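PDB 3PTW: malonyl CoA-acyl carrier protein transacylase from Clostridium perfringens, which catalyses transfer of the malonyl group from malonyl-CoA to acyl carrier protein, probably supplying chain-extender units for fatty acid synthesis. Local coordinates for residues Leu4-Ala9 with Leu80-His85; Gln14-Gly19 with Gly54-Thr59; Phe26-Glu31 with Ile73-Asp78; Thr62-Ile67 with Leu112-Gly117; Thr68-Ile73 with Ile273-Ala278. One frame throughout, in Å; residues are numbered along the deposited sequence.

Contact 1 of 5, residues Leu4-Ala9 with Leu80-His85; sequences LGFLFA and LGVKSH
Ser84 carries its OG trans to its own backbone nitrogen (chi1 156°), which sends the hydroxyl to the carbonyl of Leu4, while the backbone of Ser84 places CB over the ring of Phe6. That ring is brought under the serine by a first torsion that sets Phe6 CG beside its backbone nitrogen. Ser84 OG donates to Leu4 O at 2.7 Å, arriving from above the carbonyl plane, 44° out of it. The same hydroxyl oxygen accepts from Ile86 N, so it works as donor and acceptor at once. Ser84 CB stands 3.6 Å from the centroid of the Phe6 ring, only 3° off the normal, a well-centred CH-pi contact. The strand 4-8 lies within the mainly parallel central sheet, flanked by strands 86-89 and 269-273, and the loop 80-85 is the last leg of the long helical crossover that returns the chain to strand 86-89. A Schellman motif with Gly81 as its C-prime residue ends helix 59-79 at the start of this loop. Further along the ring, Val82 O lies at its edge, in the ring plane and 3.7 Å from Phe6 CZ, while Val82 CG2 touches Phe6 CE1 at 4.0 Å. At the start of the strand, Leu4 CD1 comes to 3.2 Å from Lys83 O. Leu74, Ile273 and the ring of His100 also pack against Phe6.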
# COMPACT_ATOMS: atom_id res chain seq x y z
N LEU A 4 10.00 9.29 -13.71
CA LEU A 4 9.52 8.07 -13.05
C LEU A 4 9.01 8.21 -11.62
O LEU A 4 9.67 8.81 -10.77
CB LEU A 4 10.60 6.97 -13.04
CG LEU A 4 11.57 6.76 -14.21
CD1 LEU A 4 12.43 5.54 -13.90
CD2 LEU A 4 10.88 6.61 -15.57
N GLY A 5 7.84 7.62 -11.36
CA GLY A 5 7.30 7.49 -10.00
C GLY A 5 7.16 6.03 -9.58
O GLY A 5 6.69 5.20 -10.35
N PHE A 6 7.58 5.70 -8.35
CA PHE A 6 7.50 4.31 -7.86
C PHE A 6 6.21 4.09 -7.05
O PHE A 6 5.82 4.93 -6.25
CB PHE A 6 8.69 3.95 -6.96
CG PHE A 6 10.00 3.72 -7.69
CD1 PHE A 6 10.04 3.48 -9.05
CD2 PHE A 6 11.19 3.68 -6.97
CE1 PHE A 6 11.27 3.25 -9.70
CE2 PHE A 6 12.42 3.44 -7.61
CZ PHE A 6 12.45 3.23 -8.97
N LEU A 7 5.57 2.95 -7.28
CA LEU A 7 4.39 2.57 -6.50
C LEU A 7 4.70 1.23 -5.86
O LEU A 7 5.14 0.29 -6.54
CB LEU A 7 3.14 2.45 -7.40
CG LEU A 7 2.73 3.65 -8.25
CD1 LEU A 7 1.59 3.27 -9.17
CD2 LEU A 7 2.38 4.88 -7.42
N PHE A 8 4.50 1.14 -4.56
CA PHE A 8 4.83 -0.11 -3.87
C PHE A 8 3.59 -0.87 -3.49
O PHE A 8 2.67 -0.31 -2.88
CB PHE A 8 5.73 0.17 -2.66
CG PHE A 8 7.04 0.79 -3.03
CD1 PHE A 8 8.08 -0.00 -3.54
CD2 PHE A 8 7.23 2.17 -2.92
CE1 PHE A 8 9.29 0.56 -3.90
CE2 PHE A 8 8.44 2.76 -3.29
CZ PHE A 8 9.48 1.95 -3.79
N ALA A 9 3.59 -2.15 -3.85
CA ALA A 9 2.47 -3.08 -3.59
C ALA A 9 2.13 -3.20 -2.12
O ALA A 9 2.99 -3.00 -1.25
CB ALA A 9 2.78 -4.44 -4.14
N LEU A 80 20.21 -1.96 -11.53
CA LEU A 80 20.01 -1.84 -12.98
C LEU A 80 19.82 -0.39 -13.46
O LEU A 80 19.52 -0.17 -14.63
CB LEU A 80 18.84 -2.73 -13.43
CG LEU A 80 19.12 -4.24 -13.40
CD1 LEU A 80 17.82 -5.03 -13.42
CD2 LEU A 80 20.06 -4.65 -14.57
N GLY A 81 19.98 0.58 -12.55
CA GLY A 81 19.89 2.00 -12.90
C GLY A 81 18.48 2.58 -12.99
O GLY A 81 18.30 3.72 -13.41
N VAL A 82 17.48 1.79 -12.60
CA VAL A 82 16.11 2.31 -12.57
C VAL A 82 15.82 2.94 -11.21
O VAL A 82 15.80 2.27 -10.18
CB VAL A 82 15.03 1.28 -13.10
CG1 VAL A 82 15.52 -0.15 -13.05
CG2 VAL A 82 13.68 1.45 -12.40
N LYS A 83 15.62 4.25 -11.26
CA LYS A 83 15.53 5.07 -10.06
C LYS A 83 14.48 6.16 -10.19
O LYS A 83 14.03 6.46 -11.30
CB LYS A 83 16.90 5.68 -9.72
CG LYS A 83 17.76 6.01 -10.93
CD LYS A 83 19.21 6.24 -10.52
CE LYS A 83 19.79 5.01 -9.80
NZ LYS A 83 21.21 5.23 -9.44
N SER A 84 14.09 6.72 -9.05
CA SER A 84 13.02 7.69 -8.93
C SER A 84 13.11 8.33 -7.55
O SER A 84 13.53 7.69 -6.58
CB SER A 84 11.66 7.00 -9.06
OG SER A 84 10.62 7.76 -8.43
N HIS A 85 12.70 9.59 -7.47
CA HIS A 85 12.60 10.27 -6.19
C HIS A 85 11.18 10.77 -5.90
O HIS A 85 10.99 11.72 -5.13
CB HIS A 85 13.60 11.42 -6.13
CG HIS A 85 13.41 12.45 -7.20
ND1 HIS A 85 14.05 12.38 -8.42
CD2 HIS A 85 12.68 13.59 -7.23
CE1 HIS A 85 13.71 13.43 -9.16
NE2 HIS A 85 12.88 14.17 -8.45

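Contact 2 of 5, residues Gln14-Gly19 with Gly54-Thr59; sequences QYVGMG and GLLNKT
Two tight turns meet here, each shortly before a helix: the type II turn Tyr15-Met18 leads into helix 20-25, and the type I turn Leu55-Lys58 leads into helix 59-79. Leu56 fills the space between them, and each of its methyls has its own partner. CD2 of Leu56 lies 3.7 Å from Tyr15 O and reaches Val16 CG2 at 4.3 Å, whereas CD1 of Leu56 meets the methyl of Met18 (CE) at 4.1 Å. Met18 runs extended beyond CG, which carries that methyl across to the leucine; its sulfur on the way accepts a weak, long hydrogen bond from Tyr15 N. Gln14 closes the other end. Its first torsion puts Gln14 CG 3.5 Å from Leu56 O, and the bend at chi2 (-78°) swings the amide to Asn57. Gln14 NE2 donates to Asn57 OD1 at 2.8 Å along a nearly straight path (160°), landing on a lone pair in the carbonyl plane, although the two amide planes are 60° apart. Leu56 O accepts from Thr62 OG1, in the first turns of helix 59-79. Gln14 OE1 takes the backbone N-H of Gly12, so both ends of the amide have a partner. Its flip is thereby set, and the loops are joined by one directed polar bond beside an apolar patch centred on Leu56.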
# COMPACT_ATOMS: atom_id res chain seq x y z
N GLN A 14 -0.36 -10.26 -2.08
CA GLN A 14 0.59 -11.33 -1.75
C GLN A 14 0.18 -12.68 -2.35
O GLN A 14 -1.00 -12.93 -2.56
CB GLN A 14 0.78 -11.47 -0.23
CG GLN A 14 -0.38 -12.15 0.53
CD GLN A 14 -1.58 -11.23 0.77
OE1 GLN A 14 -1.54 -10.04 0.46
NE2 GLN A 14 -2.65 -11.79 1.34
N TYR A 15 1.17 -13.52 -2.62
CA TYR A 15 0.94 -14.89 -3.09
C TYR A 15 2.18 -15.73 -2.81
O TYR A 15 3.31 -15.22 -2.75
CB TYR A 15 0.59 -14.94 -4.59
CG TYR A 15 1.61 -14.29 -5.52
CD1 TYR A 15 2.63 -15.05 -6.13
CD2 TYR A 15 1.55 -12.93 -5.80
CE1 TYR A 15 3.57 -14.44 -6.98
CE2 TYR A 15 2.48 -12.31 -6.64
CZ TYR A 15 3.47 -13.06 -7.23
OH TYR A 15 4.37 -12.41 -8.07
N VAL A 16 1.95 -17.04 -2.64
CA VAL A 16 3.03 -17.98 -2.41
C VAL A 16 3.96 -17.98 -3.63
O VAL A 16 3.51 -18.12 -4.76
CB VAL A 16 2.49 -19.41 -2.16
CG1 VAL A 16 3.62 -20.36 -1.82
CG2 VAL A 16 1.45 -19.39 -1.05
N GLY A 17 5.26 -17.83 -3.37
CA GLY A 17 6.26 -17.79 -4.43
C GLY A 17 6.66 -16.38 -4.84
O GLY A 17 7.60 -16.21 -5.61
N MET A 18 5.97 -15.35 -4.34
CA MET A 18 6.40 -13.97 -4.63
C MET A 18 7.84 -13.79 -4.14
O MET A 18 8.27 -14.42 -3.16
CB MET A 18 5.44 -12.95 -4.01
CG MET A 18 5.51 -12.83 -2.49
SD MET A 18 4.27 -11.71 -1.84
CE MET A 18 4.68 -11.78 -0.08
N GLY A 19 8.61 -12.98 -4.86
CA GLY A 19 10.01 -12.74 -4.50
C GLY A 19 11.02 -13.78 -4.96
O GLY A 19 12.21 -13.48 -5.08
N GLY A 54 0.85 -21.54 6.60
CA GLY A 54 -0.34 -20.82 6.18
C GLY A 54 -0.44 -19.41 6.75
O GLY A 54 -1.54 -18.95 7.09
N LEU A 55 0.69 -18.72 6.86
CA LEU A 55 0.70 -17.35 7.43
C LEU A 55 0.51 -16.22 6.44
O LEU A 55 0.14 -15.12 6.85
CB LEU A 55 1.98 -17.08 8.24
CG LEU A 55 2.25 -17.72 9.60
CD1 LEU A 55 0.98 -18.20 10.30
CD2 LEU A 55 3.23 -18.84 9.42
N LEU A 56 0.77 -16.46 5.16
CA LEU A 56 0.84 -15.36 4.20
C LEU A 56 -0.40 -14.46 4.14
O LEU A 56 -0.29 -13.27 3.83
CB LEU A 56 1.22 -15.86 2.80
CG LEU A 56 2.15 -14.98 1.96
CD1 LEU A 56 3.26 -14.29 2.79
CD2 LEU A 56 2.77 -15.81 0.85
N ASN A 57 -1.57 -15.01 4.46
CA ASN A 57 -2.80 -14.20 4.49
C ASN A 57 -3.20 -13.74 5.90
O ASN A 57 -4.29 -13.18 6.09
CB ASN A 57 -3.96 -14.93 3.81
CG ASN A 57 -3.65 -15.33 2.37
OD1 ASN A 57 -3.10 -14.55 1.59
ND2 ASN A 57 -4.02 -16.56 2.02
N LYS A 58 -2.33 -13.97 6.87
CA LYS A 58 -2.49 -13.40 8.21
C LYS A 58 -1.75 -12.06 8.26
O LYS A 58 -0.53 -12.02 8.10
CB LYS A 58 -1.99 -14.38 9.28
CG LYS A 58 -3.08 -15.19 10.02
CD LYS A 58 -4.24 -15.69 9.13
CE LYS A 58 -3.87 -16.94 8.31
NZ LYS A 58 -3.63 -18.13 9.16
N THR A 59 -2.49 -10.97 8.49
CA THR A 59 -1.97 -9.61 8.31
C THR A 59 -0.64 -9.31 9.05
O THR A 59 0.28 -8.71 8.48
CB THR A 59 -3.05 -8.53 8.60
OG1 THR A 59 -3.08 -8.22 10.00
CG2 THR A 59 -4.42 -9.01 8.17

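Contact 3 of 5, residues Phe26-Glu31 with Ile73-Asp78; sequences FEESKE and ILTALD
This is a near-antiparallel helix pair on the outer side of the alpha/beta core: the start of helix 27-40 packs against the C-terminal part of helix 59-79, whose Ile73 and Leu77 touch strand 269-273 of the central sheet. The segment axes approach to 8.0 Å at 150°, a close pairing consistent with the small Ala76, whose CA and that of Ser29 are the nearest pair. Around its methyl gather three side chains of the segment 26-31. Phe26, the N-cap residue of its helix, lays one ring face over the methyl, with Phe26 CG 3.9 Å from Ala76 CB; Phe22, Leu298 and Leu301 also pack against this ring. Ser29 OG approaches the same Ala76 CB to 3.6 Å, but its polar partner is Ala72 O, one turn earlier on helix 59-79, so the hydroxyl ties the two helices together. Beside it, Glu28 and Thr75 lie alongside each other, pointing opposite ways, with Glu28 CB 3.7 Å from Thr75 CG2. Thr75 turns CG2 to the glutamate while OG1 bonds Met71 O of its own helix. Glu28 has CG between its backbone nitrogen and carbonyl carbon (chi1 64°) and bends again at chi2 (-90°). This double bend carries the carboxylate across to Ala76, bringing Glu28 OE2 to 3.4 Å from Ala76 CA.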
# COMPACT_ATOMS: atom_id res chain seq x y z
N PHE A 26 19.02 -12.45 -8.55
CA PHE A 26 19.77 -11.26 -8.17
C PHE A 26 20.33 -11.40 -6.76
O PHE A 26 19.59 -11.65 -5.82
CB PHE A 26 18.90 -10.01 -8.33
CG PHE A 26 18.31 -9.87 -9.70
CD1 PHE A 26 19.11 -9.51 -10.78
CD2 PHE A 26 16.97 -10.18 -9.93
CE1 PHE A 26 18.58 -9.42 -12.07
CE2 PHE A 26 16.42 -10.09 -11.22
CZ PHE A 26 17.23 -9.71 -12.28
N GLU A 27 21.65 -11.26 -6.64
CA GLU A 27 22.34 -11.46 -5.36
C GLU A 27 21.85 -10.49 -4.31
O GLU A 27 21.65 -10.86 -3.17
CB GLU A 27 23.86 -11.35 -5.50
CG GLU A 27 24.53 -12.64 -5.95
CD GLU A 27 24.54 -13.72 -4.87
OE1 GLU A 27 24.85 -13.41 -3.70
OE2 GLU A 27 24.25 -14.89 -5.20
N GLU A 28 21.65 -9.24 -4.73
CA GLU A 28 21.15 -8.17 -3.87
C GLU A 28 19.72 -8.41 -3.38
O GLU A 28 19.31 -7.88 -2.35
CB GLU A 28 21.28 -6.80 -4.57
CG GLU A 28 20.44 -6.61 -5.83
CD GLU A 28 21.16 -7.02 -7.12
OE1 GLU A 28 22.11 -7.83 -7.06
OE2 GLU A 28 20.75 -6.54 -8.21
N SER A 29 18.95 -9.21 -4.12
CA SER A 29 17.59 -9.56 -3.70
C SER A 29 17.65 -10.71 -2.69
O SER A 29 16.92 -10.71 -1.69
CB SER A 29 16.72 -9.92 -4.92
OG SER A 29 16.62 -8.83 -5.82
N LYS A 30 18.52 -11.67 -2.97
CA LYS A 30 18.89 -12.72 -2.01
C LYS A 30 19.30 -12.10 -0.67
O LYS A 30 18.83 -12.51 0.39
CB LYS A 30 20.04 -13.57 -2.60
CG LYS A 30 20.19 -14.98 -1.98
CD LYS A 30 21.29 -15.84 -2.65
CE LYS A 30 20.83 -16.51 -3.96
NZ LYS A 30 21.14 -15.74 -5.22
N GLU A 31 20.15 -11.08 -0.72
CA GLU A 31 20.68 -10.44 0.48
C GLU A 31 19.58 -9.75 1.30
O GLU A 31 19.62 -9.77 2.54
CB GLU A 31 21.80 -9.45 0.11
CG GLU A 31 22.41 -8.67 1.27
CD GLU A 31 23.68 -7.90 0.89
OE1 GLU A 31 24.53 -7.70 1.79
OE2 GLU A 31 23.83 -7.51 -0.29
N ILE A 73 12.94 -6.55 -4.77
CA ILE A 73 12.74 -6.10 -6.15
C ILE A 73 13.33 -4.71 -6.41
O ILE A 73 14.04 -4.49 -7.40
CB ILE A 73 11.23 -6.12 -6.53
CG1 ILE A 73 10.70 -7.56 -6.53
CG2 ILE A 73 11.00 -5.45 -7.91
CD1 ILE A 73 9.18 -7.68 -6.55
N LEU A 74 13.03 -3.78 -5.50
CA LEU A 74 13.57 -2.43 -5.58
C LEU A 74 15.11 -2.40 -5.67
O LEU A 74 15.68 -1.62 -6.45
CB LEU A 74 13.12 -1.62 -4.37
CG LEU A 74 13.78 -0.25 -4.17
CD1 LEU A 74 13.46 0.70 -5.33
CD2 LEU A 74 13.36 0.35 -2.83
N THR A 75 15.78 -3.21 -4.85
CA THR A 75 17.24 -3.23 -4.79
C THR A 75 17.84 -3.64 -6.13
O THR A 75 18.83 -3.05 -6.57
CB THR A 75 17.79 -4.21 -3.68
OG1 THR A 75 17.05 -4.03 -2.46
CG2 THR A 75 19.24 -3.92 -3.38
N ALA A 76 17.24 -4.64 -6.77
CA ALA A 76 17.68 -5.12 -8.08
C ALA A 76 17.39 -4.09 -9.16
O ALA A 76 18.22 -3.85 -10.04
CB ALA A 76 17.01 -6.43 -8.42
N LEU A 77 16.22 -3.47 -9.09
CA LEU A 77 15.91 -2.33 -9.96
C LEU A 77 16.98 -1.24 -9.82
O LEU A 77 17.45 -0.69 -10.82
CB LEU A 77 14.52 -1.77 -9.66
CG LEU A 77 13.34 -2.04 -10.61
CD1 LEU A 77 13.55 -3.19 -11.58
CD2 LEU A 77 12.03 -2.22 -9.83
N ASP A 78 17.40 -0.98 -8.59
CA ASP A 78 18.38 0.07 -8.29
C ASP A 78 19.73 -0.24 -8.96
O ASP A 78 20.29 0.63 -9.63
CB ASP A 78 18.54 0.24 -6.78
CG ASP A 78 19.35 1.48 -6.39
OD1 ASP A 78 19.00 2.61 -6.79
OD2 ASP A 78 20.33 1.32 -5.66

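Contact 4 of 5, residues Thr62-Ile67 with Leu112-Gly117; sequences TQPAII and LVKKRG
Gln63 and Arg116 reach across the helix pair and cross at about a right angle, with amide and guanidinium planes 48° apart. Arg116 has CG anti to its backbone nitrogen and stays extended to NE, which carries NH1 to the glutamine. Arg116 NH1 donates to Gln63 OE1 at 2.9 Å with a fairly straight N-H (158°); the oxygen sits in the guanidinium plane, yet the donor stands above the amide carbonyl plane rather than on a lone pair. Gly117 has no side chain to intervene, and Gln63 CD settles 3.5 Å from Gly117 CA. The segments belong to helices 59-79 and 106-122; the axes of 62-67 and 112-117 run nearly antiparallel (148°), 7.7 Å apart at closest approach. Arg116 NH2 bonds Gln248 and Ser91 OG, in a GxSxG sequence consistent with the nucleophile elbow of acyltransferases. The position fits the arginine that in this family pairs with the malonyl carboxylate, and Gln63 would then be a second-shell residue that positions it. Beside the polar pair, Val113 points CG2 into the notch between Pro64 and Ile67, 3.6 Å from Ile67 CG1. Pro64 CG, at the kink of helix 59-79, meets Lys114 CB at 3.8 Å, while Lys114 NZ, at the chain's far end, forms a salt bridge with Glu60.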
# COMPACT_ATOMS: atom_id res chain seq x y z
N THR A 62 1.61 -11.06 6.60
CA THR A 62 1.48 -10.47 5.27
C THR A 62 2.33 -9.21 5.11
O THR A 62 2.98 -9.01 4.08
CB THR A 62 -0.00 -10.08 4.96
OG1 THR A 62 -0.87 -11.17 5.30
CG2 THR A 62 -0.19 -9.73 3.49
N GLN A 63 2.30 -8.35 6.14
CA GLN A 63 2.91 -7.03 6.04
C GLN A 63 4.45 -7.10 5.89
O GLN A 63 4.98 -6.57 4.91
CB GLN A 63 2.40 -6.07 7.14
CG GLN A 63 0.87 -5.81 7.09
CD GLN A 63 0.38 -4.57 7.86
OE1 GLN A 63 1.16 -3.78 8.40
NE2 GLN A 63 -0.92 -4.41 7.93
N PRO A 64 5.17 -7.79 6.81
CA PRO A 64 6.62 -7.91 6.59
C PRO A 64 6.98 -8.81 5.42
O PRO A 64 8.11 -8.73 4.90
CB PRO A 64 7.13 -8.53 7.89
CG PRO A 64 5.92 -9.27 8.47
CD PRO A 64 4.76 -8.36 8.11
N ALA A 65 6.07 -9.69 5.02
CA ALA A 65 6.30 -10.50 3.83
C ALA A 65 6.35 -9.62 2.58
O ALA A 65 7.31 -9.69 1.82
CB ALA A 65 5.24 -11.57 3.71
N ILE A 66 5.35 -8.78 2.40
CA ILE A 66 5.29 -7.85 1.25
C ILE A 66 6.41 -6.81 1.27
O ILE A 66 7.06 -6.56 0.25
CB ILE A 66 3.89 -7.18 1.16
CG1 ILE A 66 2.86 -8.23 0.76
CG2 ILE A 66 3.90 -5.98 0.18
CD1 ILE A 66 1.46 -7.74 0.71
N ILE A 67 6.67 -6.25 2.45
CA ILE A 67 7.70 -5.23 2.61
C ILE A 67 9.07 -5.75 2.16
O ILE A 67 9.82 -5.02 1.49
CB ILE A 67 7.74 -4.70 4.07
CG1 ILE A 67 6.49 -3.86 4.36
CG2 ILE A 67 9.02 -3.91 4.33
CD1 ILE A 67 6.27 -2.67 3.44
N LEU A 112 8.74 -3.22 12.23
CA LEU A 112 7.63 -2.33 12.54
C LEU A 112 6.29 -2.78 11.93
O LEU A 112 5.26 -2.79 12.62
CB LEU A 112 7.95 -0.90 12.10
CG LEU A 112 6.95 0.19 12.49
CD1 LEU A 112 6.84 0.31 14.01
CD2 LEU A 112 7.36 1.52 11.88
N VAL A 113 6.30 -3.15 10.66
CA VAL A 113 5.05 -3.50 9.98
C VAL A 113 4.45 -4.83 10.45
O VAL A 113 3.24 -5.03 10.35
CB VAL A 113 5.14 -3.44 8.44
CG1 VAL A 113 5.45 -2.00 7.96
CG2 VAL A 113 6.14 -4.48 7.91
N LYS A 114 5.29 -5.70 10.98
CA LYS A 114 4.80 -6.93 11.60
C LYS A 114 3.96 -6.56 12.82
O LYS A 114 2.85 -7.07 12.99
CB LYS A 114 5.97 -7.85 11.98
CG LYS A 114 5.58 -9.13 12.70
CD LYS A 114 6.82 -10.00 12.94
CE LYS A 114 6.57 -11.06 14.00
NZ LYS A 114 5.78 -12.19 13.44
N LYS A 115 4.47 -5.63 13.63
CA LYS A 115 3.74 -5.15 14.80
C LYS A 115 2.45 -4.45 14.41
O LYS A 115 1.41 -4.70 15.00
CB LYS A 115 4.64 -4.26 15.68
CG LYS A 115 5.72 -5.06 16.43
CD LYS A 115 6.37 -4.25 17.54
CE LYS A 115 7.66 -4.90 18.08
NZ LYS A 115 8.80 -4.91 17.07
N ARG A 116 2.54 -3.59 13.39
CA ARG A 116 1.41 -2.85 12.85
C ARG A 116 0.30 -3.80 12.38
O ARG A 116 -0.87 -3.60 12.69
CB ARG A 116 1.88 -1.99 11.68
CG ARG A 116 0.79 -1.29 10.85
CD ARG A 116 1.44 -0.57 9.66
NE ARG A 116 0.54 0.29 8.90
CZ ARG A 116 -0.22 -0.11 7.88
NH1 ARG A 116 -0.23 -1.38 7.51
NH2 ARG A 116 -1.01 0.77 7.26
N GLY A 117 0.70 -4.82 11.63
CA GLY A 117 -0.24 -5.78 11.07
C GLY A 117 -0.97 -6.51 12.17
O GLY A 117 -2.18 -6.74 12.07

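Contact 5 of 5, residues Thr68-Ile73 with Ile273-Ala278; sequences TTNMAI and IGPGKA
Ile273, the last residue of strand 269-273, meets helix 59-79 through its CG2 branch, which lies 3.6 Å from Asn70 O and 3.7 Å from the CG2 methyl of Ile73. At Gly274 the chain leaves strand 269-273 with a positive phi (121°), and its backbone comes so close to the helix that the CA atoms of Gly274 and Asn70 are 4.4 Å apart. Asn70 has CG anti to its carbonyl carbon, beside the backbone nitrogen (chi1 -68°), with the amide turned toward Gly274: Asn70 OD1 sits 3.1 Å from Gly274 CA, and Ile73 CD1 covers the same CA at 3.7 Å. Pro275 follows, its ring crossing the asparagine side chain at about a right angle: Pro275 CD is 3.3 Å from Asn70 OD1 and 3.9 Å from the methyl of Thr69 (CG2). Beyond it the chain turns off toward Glu296, which binds Gly276 N and Lys277 NZ. No hydrogen bond joins the two segments. Asn70 instead spends its ND2 on Ala9 O, just past the end of strand 4-8, and on Ser96 OG in the helix after the GxSxG sequence. These bonds fix the amide's rotation, leaving OD1 turned to the CH groups of Gly274 and Pro275, which are probably somewhat polarised by the adjoining peptide groups.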
# COMPACT_ATOMS: atom_id res chain seq x y z
N THR A 68 9.38 -7.00 2.54
CA THR A 68 10.62 -7.67 2.15
C THR A 68 10.67 -7.90 0.65
O THR A 68 11.71 -7.69 0.02
CB THR A 68 10.76 -9.08 2.84
OG1 THR A 68 10.70 -8.92 4.27
CG2 THR A 68 12.08 -9.74 2.46
N THR A 69 9.56 -8.37 0.10
CA THR A 69 9.44 -8.64 -1.33
C THR A 69 9.62 -7.36 -2.15
O THR A 69 10.41 -7.34 -3.11
CB THR A 69 8.11 -9.38 -1.60
OG1 THR A 69 8.22 -10.71 -1.07
CG2 THR A 69 7.79 -9.44 -3.10
N ASN A 70 8.91 -6.30 -1.76
CA ASN A 70 9.06 -4.96 -2.36
C ASN A 70 10.51 -4.46 -2.36
O ASN A 70 10.98 -3.89 -3.35
CB ASN A 70 8.14 -3.94 -1.66
CG ASN A 70 6.64 -4.19 -1.92
OD1 ASN A 70 6.28 -5.11 -2.63
ND2 ASN A 70 5.78 -3.36 -1.33
N MET A 71 11.23 -4.70 -1.27
CA MET A 71 12.61 -4.24 -1.12
C MET A 71 13.57 -5.06 -2.00
O MET A 71 14.43 -4.49 -2.68
CB MET A 71 13.02 -4.31 0.35
CG MET A 71 14.35 -3.66 0.70
SD MET A 71 14.49 -1.88 0.35
CE MET A 71 16.09 -1.55 1.09
N ALA A 72 13.42 -6.38 -1.98
CA ALA A 72 14.21 -7.28 -2.81
C ALA A 72 14.13 -6.91 -4.30
O ALA A 72 15.14 -6.94 -4.98
CB ALA A 72 13.76 -8.73 -2.60
N ILE A 73 12.94 -6.55 -4.77
CA ILE A 73 12.74 -6.10 -6.15
C ILE A 73 13.33 -4.71 -6.41
O ILE A 73 14.04 -4.49 -7.40
CB ILE A 73 11.23 -6.12 -6.53
CG1 ILE A 73 10.70 -7.56 -6.53
CG2 ILE A 73 11.00 -5.45 -7.91
CD1 ILE A 73 9.18 -7.68 -6.55
N ILE A 273 5.99 -1.65 -7.99
CA ILE A 273 7.06 -2.52 -7.52
C ILE A 273 6.56 -3.42 -6.41
O ILE A 273 6.06 -2.93 -5.39
CB ILE A 273 8.28 -1.70 -7.05
CG1 ILE A 273 8.91 -0.97 -8.25
CG2 ILE A 273 9.30 -2.60 -6.32
CD1 ILE A 273 9.93 0.10 -7.86
N GLY A 274 6.68 -4.72 -6.62
CA GLY A 274 6.22 -5.71 -5.65
C GLY A 274 5.18 -6.62 -6.27
O GLY A 274 5.01 -6.61 -7.50
N PRO A 275 4.47 -7.41 -5.44
CA PRO A 275 3.56 -8.38 -6.04
C PRO A 275 2.31 -7.71 -6.59
O PRO A 275 1.79 -6.76 -5.99
CB PRO A 275 3.21 -9.32 -4.88
CG PRO A 275 3.42 -8.51 -3.65
CD PRO A 275 4.51 -7.53 -3.97
N GLY A 276 1.86 -8.20 -7.74
CA GLY A 276 0.54 -7.84 -8.26
C GLY A 276 0.51 -6.59 -9.11
O GLY A 276 1.53 -5.93 -9.34
N LYS A 277 -0.69 -6.28 -9.60
CA LYS A 277 -0.89 -5.22 -10.57
C LYS A 277 -2.04 -4.32 -10.14
O LYS A 277 -2.55 -3.54 -10.93
CB LYS A 277 -1.13 -5.81 -11.98
CG LYS A 277 0.11 -6.49 -12.60
CD LYS A 277 -0.21 -7.43 -13.79
CE LYS A 277 -0.77 -8.80 -13.33
NZ LYS A 277 0.12 -9.61 -12.41
N ALA A 278 -2.46 -4.42 -8.88
CA ALA A 278 -3.59 -3.62 -8.41
C ALA A 278 -3.37 -2.11 -8.63
O ALA A 278 -4.26 -1.43 -9.13
CB ALA A 278 -3.89 -3.92 -6.92

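Helix 59-79 threads the whole set. Contact 2 holds the loop leading into it, contacts 4, 5 and 3 follow along its length from N- to C-terminal end, and contact 1 uses the loop after it. Contacts 3 and 5 share Ile73, with centres about 11 Å apart, and contacts 4 and 5 are about 13 Å apart between centres; contacts 1 and 2, at the two ends, are about 23 Å apart between centres. Along the chain, contacts 2 and 3 fall within the loop that contact 1 closes. Contacts 1 and 5 join the helix region to adjacent strands 4-8 and 269-273 of the central sheet, whereas contact 4 reaches the probable nucleophile elbow, so one helix spans sheet and likely active site.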